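Local structure of extracellular protein containing a SCP domain (4IFA) at residues M54-S59 with R99-A104; E73-Y77 with K214-N218; L131-I135 with F146-D150. The protein is of unknown function but belongs to the extracellular SCP-domain proteins of Bacillus anthracis, joining a CAP-associated N-terminal region to a cysteine-rich secretory protein-type region. One frame throughout, in Å; residues are numbered along the deposited sequence. Where two conformers were deposited one is given.

Contact 1. Residues M54-S59 with R99-A104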
loop_
_atom_site.group_PDB
_atom_site.type_symbol
_atom_site.label_atom_id
_atom_site.label_comp_id
_atom_site.label_asym_id
_atom_site.label_seq_id
_atom_site.Cartn_x
_atom_site.Cartn_y
_atom_site.Cartn_z
HETATM N N MSE A 54 9.978 -6.369 -15.174
HETATM C CA MSE A 54 8.781 -5.991 -15.934
HETATM C C MSE A 54 8.640 -4.469 -16.119
HETATM O O MSE A 54 7.966 -3.998 -17.060
HETATM C CB MSE A 54 7.530 -6.542 -15.263
HETATM C CG MSE A 54 7.631 -8.013 -14.861
HETATM SE SE MSE A 54 7.959 -9.172 -16.381
HETATM C CE MSE A 54 6.422 -8.746 -17.002
ATOM N N ILE A 55 9.266 -3.696 -15.239
ATOM C CA ILE A 55 9.155 -2.246 -15.272
ATOM C C ILE A 55 9.788 -1.734 -16.555
ATOM O O ILE A 55 10.961 -2.042 -16.866
ATOM C CB ILE A 55 9.811 -1.555 -14.039
ATOM C CG1 ILE A 55 9.256 -2.061 -12.705
ATOM C CG2 ILE A 55 9.633 -0.030 -14.131
ATOM C CD1 ILE A 55 7.817 -1.694 -12.438
ATOM N N GLY A 56 9.000 -0.971 -17.318
ATOM C CA GLY A 56 9.425 -0.420 -18.608
ATOM C C GLY A 56 9.016 -1.281 -19.787
ATOM O O GLY A 56 9.115 -0.845 -20.945
ATOM N N GLY A 57 8.626 -2.525 -19.513
ATOM C CA GLY A 57 8.189 -3.456 -20.537
ATOM C C GLY A 57 6.722 -3.220 -20.865
ATOM O O GLY A 57 6.030 -2.415 -20.200
ATOM N N ASP A 58 6.221 -3.889 -21.886
ATOM C CA ASP A 58 4.829 -3.659 -22.210
ATOM C C ASP A 58 3.880 -4.594 -21.506
ATOM O O ASP A 58 4.289 -5.539 -20.794
ATOM C CB ASP A 58 4.609 -3.590 -23.698
ATOM C CG ASP A 58 4.864 -4.882 -24.424
ATOM O OD1 ASP A 58 4.829 -5.975 -23.859
ATOM O OD2 ASP A 58 5.063 -4.809 -25.646
ATOM N N SER A 59 2.588 -4.254 -21.588
ATOM C CA SER A 59 1.586 -5.037 -20.898
ATOM C C SER A 59 1.425 -6.412 -21.494
ATOM O O SER A 59 1.054 -7.333 -20.798
ATOM C CB SER A 59 0.267 -4.292 -20.805
ATOM O OG SER A 59 -0.204 -3.934 -22.071
ATOM N N ARG A 99 -0.382 0.877 -22.020
ATOM C CA ARG A 99 0.193 -0.453 -22.279
ATOM C C ARG A 99 1.666 -0.634 -21.922
ATOM O O ARG A 99 2.348 -1.478 -22.488
ATOM C CB ARG A 99 -0.159 -0.968 -23.687
ATOM C CG ARG A 99 -1.686 -1.119 -23.884
ATOM C CD ARG A 99 -2.004 -2.186 -24.857
ATOM N NE ARG A 99 -3.440 -2.248 -25.109
ATOM C CZ ARG A 99 -4.067 -3.300 -25.610
ATOM N NH1 ARG A 99 -3.405 -4.419 -25.875
ATOM N NH2 ARG A 99 -5.375 -3.243 -25.821
ATOM N N LYS A 100 2.143 0.191 -20.991
ATOM C CA LYS A 100 3.513 0.084 -20.461
ATOM C C LYS A 100 3.455 -0.069 -18.944
ATOM O O LYS A 100 2.585 0.532 -18.289
ATOM C CB LYS A 100 4.348 1.320 -20.806
ATOM C CG LYS A 100 4.558 1.577 -22.300
ATOM C CD LYS A 100 5.234 0.410 -23.036
ATOM C CE LYS A 100 6.683 0.162 -22.597
ATOM N NZ LYS A 100 7.385 -0.910 -23.382
ATOM N N VAL A 101 4.371 -0.869 -18.388
ATOM C CA VAL A 101 4.458 -1.087 -16.943
ATOM C C VAL A 101 5.299 0.047 -16.345
ATOM O O VAL A 101 6.470 0.192 -16.697
ATOM C CB VAL A 101 5.021 -2.458 -16.582
ATOM C CG1 VAL A 101 5.113 -2.583 -15.074
ATOM C CG2 VAL A 101 4.156 -3.591 -17.145
ATOM N N VAL A 102 4.688 0.882 -15.514
ATOM C CA VAL A 102 5.319 2.075 -14.957
ATOM C C VAL A 102 5.610 2.018 -13.454
ATOM O O VAL A 102 6.394 2.814 -12.954
ATOM C CB VAL A 102 4.490 3.356 -15.284
ATOM C CG1 VAL A 102 4.341 3.513 -16.827
ATOM C CG2 VAL A 102 3.136 3.427 -14.590
ATOM N N THR A 103 5.002 1.071 -12.760
ATOM C CA THR A 103 5.165 0.929 -11.312
ATOM C C THR A 103 4.756 -0.444 -10.883
ATOM O O THR A 103 4.099 -1.161 -11.632
ATOM C CB THR A 103 4.336 2.041 -10.593
ATOM O OG1 THR A 103 4.621 2.094 -9.174
ATOM C CG2 THR A 103 2.852 1.853 -10.756
ATOM N N ALA A 104 5.158 -0.844 -9.669
ATOM C CA ALA A 104 4.676 -2.096 -9.070
ATOM C C ALA A 104 4.858 -2.000 -7.577
ATOM O O ALA A 104 5.771 -1.329 -7.118
ATOM C CB ALA A 104 5.416 -3.344 -9.613
#

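Contact 2. Residues E73-Y77 with K214-N218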
loop_
_atom_site.group_PDB
_atom_site.type_symbol
_atom_site.label_atom_id
_atom_site.label_comp_id
_atom_site.label_asym_id
_atom_site.label_seq_id
_atom_site.Cartn_x
_atom_site.Cartn_y
_atom_site.Cartn_z
ATOM N N GLU A 73 -8.074 -2.101 -11.776
ATOM C CA GLU A 73 -8.774 -0.950 -11.196
ATOM C C GLU A 73 -7.943 0.321 -11.375
ATOM O O GLU A 73 -6.716 0.250 -11.373
ATOM C CB GLU A 73 -9.061 -1.211 -9.719
ATOM C CG GLU A 73 -7.820 -1.474 -8.840
ATOM C CD GLU A 73 -8.095 -2.307 -7.602
ATOM O OE1 GLU A 73 -9.221 -2.842 -7.443
ATOM O OE2 GLU A 73 -7.157 -2.433 -6.785
ATOM N N PRO A 74 -8.606 1.481 -11.507
ATOM C CA PRO A 74 -7.849 2.710 -11.727
ATOM C C PRO A 74 -7.131 3.224 -10.505
ATOM O O PRO A 74 -7.538 2.922 -9.386
ATOM C CB PRO A 74 -8.936 3.720 -12.137
ATOM C CG PRO A 74 -10.174 3.215 -11.526
ATOM C CD PRO A 74 -10.058 1.719 -11.515
ATOM N N SER A 75 -6.060 3.987 -10.725
ATOM C CA SER A 75 -5.343 4.709 -9.671
ATOM C C SER A 75 -5.650 6.194 -9.868
ATOM O O SER A 75 -6.219 6.594 -10.905
ATOM C CB SER A 75 -3.820 4.501 -9.713
ATOM O OG SER A 75 -3.278 5.333 -10.758
ATOM N N ALA A 76 -5.182 7.014 -8.936
ATOM C CA ALA A 76 -5.314 8.468 -8.985
ATOM C C ALA A 76 -4.135 9.103 -9.765
ATOM O O ALA A 76 -4.080 10.324 -9.863
ATOM C CB ALA A 76 -5.356 9.042 -7.550
ATOM N N TYR A 77 -3.280 8.281 -10.391
ATOM C CA TYR A 77 -2.025 8.747 -10.993
ATOM C C TYR A 77 -1.818 8.284 -12.440
ATOM O O TYR A 77 -0.687 8.059 -12.866
ATOM C CB TYR A 77 -0.847 8.375 -10.079
ATOM C CG TYR A 77 -1.069 8.848 -8.649
ATOM C CD1 TYR A 77 -0.989 10.202 -8.339
ATOM C CD2 TYR A 77 -1.442 7.976 -7.639
ATOM C CE1 TYR A 77 -1.237 10.669 -7.048
ATOM C CE2 TYR A 77 -1.667 8.429 -6.356
ATOM C CZ TYR A 77 -1.583 9.765 -6.066
ATOM O OH TYR A 77 -1.820 10.248 -4.806
ATOM N N LYS A 214 -14.836 7.114 -7.436
ATOM C CA LYS A 214 -15.452 5.998 -6.702
ATOM C C LYS A 214 -14.714 4.669 -7.004
ATOM O O LYS A 214 -14.452 3.877 -6.095
ATOM C CB LYS A 214 -16.949 5.875 -6.988
ATOM C CG LYS A 214 -17.654 4.818 -6.165
ATOM C CD LYS A 214 -19.146 4.734 -6.444
ATOM C CE LYS A 214 -19.871 3.900 -5.375
ATOM N NZ LYS A 214 -19.146 2.632 -4.995
ATOM N N GLN A 215 -14.359 4.460 -8.269
ATOM C CA GLN A 215 -13.613 3.270 -8.669
ATOM C C GLN A 215 -12.212 3.234 -8.026
ATOM O O GLN A 215 -11.744 2.183 -7.569
ATOM C CB GLN A 215 -13.463 3.232 -10.185
ATOM C CG GLN A 215 -14.755 3.026 -10.945
ATOM C CD GLN A 215 -14.575 3.126 -12.440
ATOM O OE1 GLN A 215 -14.041 4.107 -12.956
ATOM N NE2 GLN A 215 -15.048 2.111 -13.152
ATOM N N ILE A 216 -11.557 4.392 -7.979
ATOM C CA ILE A 216 -10.225 4.507 -7.360
ATOM C C ILE A 216 -10.320 4.186 -5.862
ATOM O O ILE A 216 -9.461 3.461 -5.305
ATOM C CB ILE A 216 -9.622 5.901 -7.570
ATOM C CG1 ILE A 216 -9.348 6.157 -9.045
ATOM C CG2 ILE A 216 -8.324 6.040 -6.757
ATOM C CD1 ILE A 216 -9.129 7.654 -9.391
ATOM N N GLU A 217 -11.355 4.735 -5.217
ATOM C CA GLU A 217 -11.589 4.492 -3.784
ATOM C C GLU A 217 -11.796 3.002 -3.532
ATOM O O GLU A 217 -11.236 2.456 -2.572
ATOM C CB GLU A 217 -12.806 5.307 -3.313
ATOM C CG GLU A 217 -12.498 6.811 -3.250
ATOM C CD GLU A 217 -13.698 7.755 -3.455
ATOM O OE1 GLU A 217 -14.861 7.299 -3.580
ATOM O OE2 GLU A 217 -13.424 8.971 -3.480
ATOM N N ASN A 218 -12.601 2.356 -4.375
ATOM C CA ASN A 218 -12.876 0.919 -4.242
ATOM C C ASN A 218 -11.579 0.095 -4.324
ATOM O O ASN A 218 -11.414 -0.903 -3.615
ATOM C CB ASN A 218 -13.875 0.445 -5.310
ATOM C CG ASN A 218 -15.308 0.983 -5.099
ATOM O OD1 ASN A 218 -16.161 0.845 -5.978
ATOM N ND2 ASN A 218 -15.567 1.593 -3.955
HETATM O O HOH W 1 -7.392 2.181 -6.739
#

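Contact 3. Residues L131-I135 with F146-D150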
loop_
_atom_site.group_PDB
_atom_site.type_symbol
_atom_site.label_atom_id
_atom_site.label_comp_id
_atom_site.label_asym_id
_atom_site.label_seq_id
_atom_site.Cartn_x
_atom_site.Cartn_y
_atom_site.Cartn_z
ATOM N N LEU A 131 21.415 4.614 1.903
ATOM C CA LEU A 131 20.179 5.321 1.604
ATOM C C LEU A 131 20.347 6.809 1.815
ATOM O O LEU A 131 20.799 7.222 2.875
ATOM C CB LEU A 131 19.115 4.792 2.549
ATOM C CG LEU A 131 18.985 3.280 2.495
ATOM C CD1 LEU A 131 18.121 2.740 3.624
ATOM C CD2 LEU A 131 18.468 2.876 1.123
ATOM N N SER A 132 20.018 7.616 0.805
ATOM C CA SER A 132 20.234 9.083 0.874
ATOM C C SER A 132 19.030 9.857 1.416
ATOM O O SER A 132 17.887 9.420 1.248
ATOM C CB SER A 132 20.529 9.605 -0.530
ATOM O OG SER A 132 20.824 10.999 -0.494
ATOM N N HIS A 133 19.282 11.015 2.029
ATOM C CA HIS A 133 18.242 11.913 2.532
ATOM C C HIS A 133 17.782 12.872 1.451
ATOM O O HIS A 133 16.809 13.592 1.654
ATOM C CB HIS A 133 18.764 12.770 3.679
ATOM C CG HIS A 133 19.015 12.011 4.939
ATOM N ND1 HIS A 133 18.213 12.143 6.053
ATOM C CD2 HIS A 133 19.969 11.107 5.263
ATOM C CE1 HIS A 133 18.667 11.352 7.010
ATOM N NE2 HIS A 133 19.730 10.710 6.555
ATOM N N GLU A 134 18.485 12.893 0.324
ATOM C CA GLU A 134 18.162 13.774 -0.790
ATOM C C GLU A 134 18.157 12.975 -2.072
ATOM O O GLU A 134 19.072 12.181 -2.320
ATOM C CB GLU A 134 19.210 14.888 -0.915
ATOM C CG GLU A 134 19.372 15.746 0.334
ATOM C CD GLU A 134 18.099 16.494 0.691
ATOM O OE1 GLU A 134 17.336 16.841 -0.244
ATOM O OE2 GLU A 134 17.866 16.738 1.898
ATOM N N ILE A 135 17.132 13.184 -2.887
ATOM C CA ILE A 135 17.014 12.513 -4.169
ATOM C C ILE A 135 16.786 13.615 -5.195
ATOM O O ILE A 135 15.880 14.436 -5.022
ATOM C CB ILE A 135 15.823 11.530 -4.202
ATOM C CG1 ILE A 135 15.962 10.407 -3.147
ATOM C CG2 ILE A 135 15.653 10.938 -5.615
ATOM C CD1 ILE A 135 17.058 9.392 -3.433
ATOM N N PHE A 146 13.775 15.804 -3.765
ATOM C CA PHE A 146 13.032 15.317 -2.617
ATOM C C PHE A 146 13.926 15.410 -1.384
ATOM O O PHE A 146 15.124 15.097 -1.443
ATOM C CB PHE A 146 12.570 13.880 -2.810
ATOM C CG PHE A 146 11.425 13.744 -3.752
ATOM C CD1 PHE A 146 10.130 14.010 -3.319
ATOM C CD2 PHE A 146 11.623 13.336 -5.062
ATOM C CE1 PHE A 146 9.070 13.871 -4.171
ATOM C CE2 PHE A 146 10.560 13.207 -5.930
ATOM C CZ PHE A 146 9.276 13.473 -5.487
ATOM N N GLU A 147 13.344 15.852 -0.279
ATOM C CA GLU A 147 14.043 15.938 0.990
ATOM C C GLU A 147 13.376 14.994 1.969
ATOM O O GLU A 147 12.276 15.291 2.468
ATOM C CB GLU A 147 14.000 17.379 1.510
ATOM C CG GLU A 147 14.842 18.341 0.677
ATOM C CD GLU A 147 14.576 19.811 0.961
ATOM O OE1 GLU A 147 13.500 20.157 1.500
ATOM O OE2 GLU A 147 15.448 20.632 0.616
ATOM N N LEU A 148 14.014 13.848 2.225
ATOM C CA LEU A 148 13.446 12.875 3.156
ATOM C C LEU A 148 13.746 13.246 4.596
ATOM O O LEU A 148 14.871 13.625 4.917
ATOM C CB LEU A 148 13.967 11.447 2.909
ATOM C CG LEU A 148 13.529 10.711 1.640
ATOM C CD1 LEU A 148 14.225 11.290 0.395
ATOM C CD2 LEU A 148 13.817 9.215 1.801
ATOM N N SER A 149 12.744 13.120 5.458
ATOM C CA SER A 149 12.925 13.323 6.895
ATOM C C SER A 149 13.653 12.116 7.491
ATOM O O SER A 149 13.772 11.056 6.854
ATOM C CB SER A 149 11.573 13.445 7.592
ATOM O OG SER A 149 10.853 12.220 7.520
ATOM N N ASP A 150 14.099 12.255 8.733
ATOM C CA ASP A 150 14.779 11.148 9.411
ATOM C C ASP A 150 13.844 9.946 9.498
ATOM O O ASP A 150 14.266 8.804 9.302
ATOM C CB ASP A 150 15.246 11.563 10.816
ATOM C CG ASP A 150 16.439 12.515 10.794
ATOM O OD1 ASP A 150 17.007 12.775 9.709
ATOM O OD2 ASP A 150 16.825 12.971 11.885
HETATM O O HOH W 2 16.446 15.870 4.108
#

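Contact 1. Residues M54-S59 with R99-A104
A type II beta turn, Met54 to Gly57, docks on Val101 at the start of strand 100-106 and leads straight into helix 59-66. The turn is closed by Gly57 N donating to Met54 O at 2.9 Å. Its glycines then present backbone groups to the strand: Gly56 N reaches Val101 O at 2.9 Å, and Val101 N returns a bond to Gly57 O, also 2.9 Å and nearly linear at hydrogen (171°). Val101 is thus gripped through both its N and its O, and Asp58 forms a single bridge with Lys100. One residue further, Ser59 N donates to Arg99 O at 2.9 Å, but from 56° above the carbonyl plane, so this bond does not use a lone-pair direction.

Val101 places CB against Met54 O (3.4 Å), with its CG1 branch, anti to the backbone N (chi1 178°), meeting the end of Ile55: Ile55 CD1 lies 3.9 Å from Val101 CG1. The same CD1 also touches the Thr103 carbonyl group and Ala104 CB. On the outer side Lys100 starts away from the turn, but in the conformer given it bends at chi2 and chi3 and folds back, bringing NZ to Gly56 O at 3.0 Å, a weak and only tentative bond. Ser59 OG rests against the foot of the Arg99 side chain, 3.4 Å from Arg99 CB. Asp58 turns its carboxylate elsewhere: OD1 caps Asn61 N as the N-cap of helix 59-66.

Behind the contact, Phe94 of the adjoining strand and Leu62 of helix 59-66 touch Val101. Because the three backbone-to-backbone bonds join the segments directly, the position of the helix start on the sheet is set mainly by main-chain geometry, with apolar contact between Ile55 and Val101 added to it.

Contact 2. Residues E73-Y77 with K214-N218
Ala76, which touches Ile216 across the contact, also lays its CB over one face of the Tyr77 ring, 3.9 Å above the plane and displaced toward the rim. The ring does not touch 214-218; its OH bonds instead to Ser296 O and Lys330 NZ, while Arg190 and Gln191 of helix 185-191 touch the side chain. The other ring, that of Pro74, is the one that meets the helix. This is the junction between strand 71-74, an outermost strand of the seven-stranded antiparallel sheet, and the long helix 210-234.

Pro74 points toward the helix, and its CG sits 3.6 Å from Gln215 CB, the two side chains crossing at about a right angle. The same CG lies 3.9 Å from Ile216 CG1. With CG1 beside the backbone N (chi1 -65°) and the chain extended beyond it (chi2 163°), Ile216 carries CD1 past the proline to Ser75 O at 3.4 Å, while its CG2 branch faces Ala76. Ser75 turns its own side chain away: OG accepts from Tyr77 N at 3.0 Å, an ST turn that shapes the chain after the strand, and bonds also to Tyr79 O.

Direct contact is therefore apolar, and the polar link is indirect: water 1 donates to both Pro74 O and Ile216 O, each at 2.8 Å.

Contact 3. Residues L131-I135 with F146-D150
Glu134 and Glu147 stand on one face of an antiparallel strand pair with their carboxylate planes 87° apart. Glu134, bent at chi2 (-62°), folds toward the neighbouring strand until OE1 lies 3.1 Å from Glu147 CG, whereas Glu147 extends outward and gives OE1 to Gln195 NE2. Like charges come near, Glu134 OE1 being 4.3 Å from Glu147 OE2, and Glu134 OE1 also approaches Phe146 O at 3.1 Å, a pair of acceptors; both neighbours would tend to make Glu134 easier to protonate. Water 2 can donate to Glu134 OE2 and to Leu148 O, though other acceptors compete for its protons.

On the other face Ile135 and Phe146 pair side by side, and Ile135 CG1 meets Leu148 CD1 at 4.0 Å at a slant. Leu148 CB and CD1 both pack against His133 O. Beyond the strand ends, Asp150 OD1 comes to the edge of the His133 ring, 3.5 Å from His133 CE1, with carboxylate and ring planes turned 80° from each other.

The backbone fixes this register. Ile135 and Phe146 exchange two bonds, N to O in both directions, with Phe146 N to Ile135 O the shorter at 2.8 Å; Leu148 N adds a third to His133 O at 2.9 Å. Hydrogen-bonded and non-hydrogen-bonded pairs follow each other as in any antiparallel pairing; since 134 begins one strand and 147 ends the other, this is the open end of the beta hairpin 134-139/142-147.

In the fold
Contacts 1 and 2 reach the same seven-stranded sheet at different strands: contact 1 on strand 100-106 inside it, contact 2 on its edge strand 71-74. Their centres lie 18 Å apart and their nearest atoms about 6 Å, without touching. Contact 3 belongs to a separate three-stranded sheet, with its centre 26 Å from that of contact 1 and 29 Å from that of contact 2. Along the chain it follows contact 1 and is nested in the long loop that contact 2 closes; of the three, contact 2 is the one that joins the CAP-associated N-terminal range to helix 210-234. No active site is established; a bound 1,2-ethanediol, probably from crystallisation, lies about 4 Å from the Arg99 side chain.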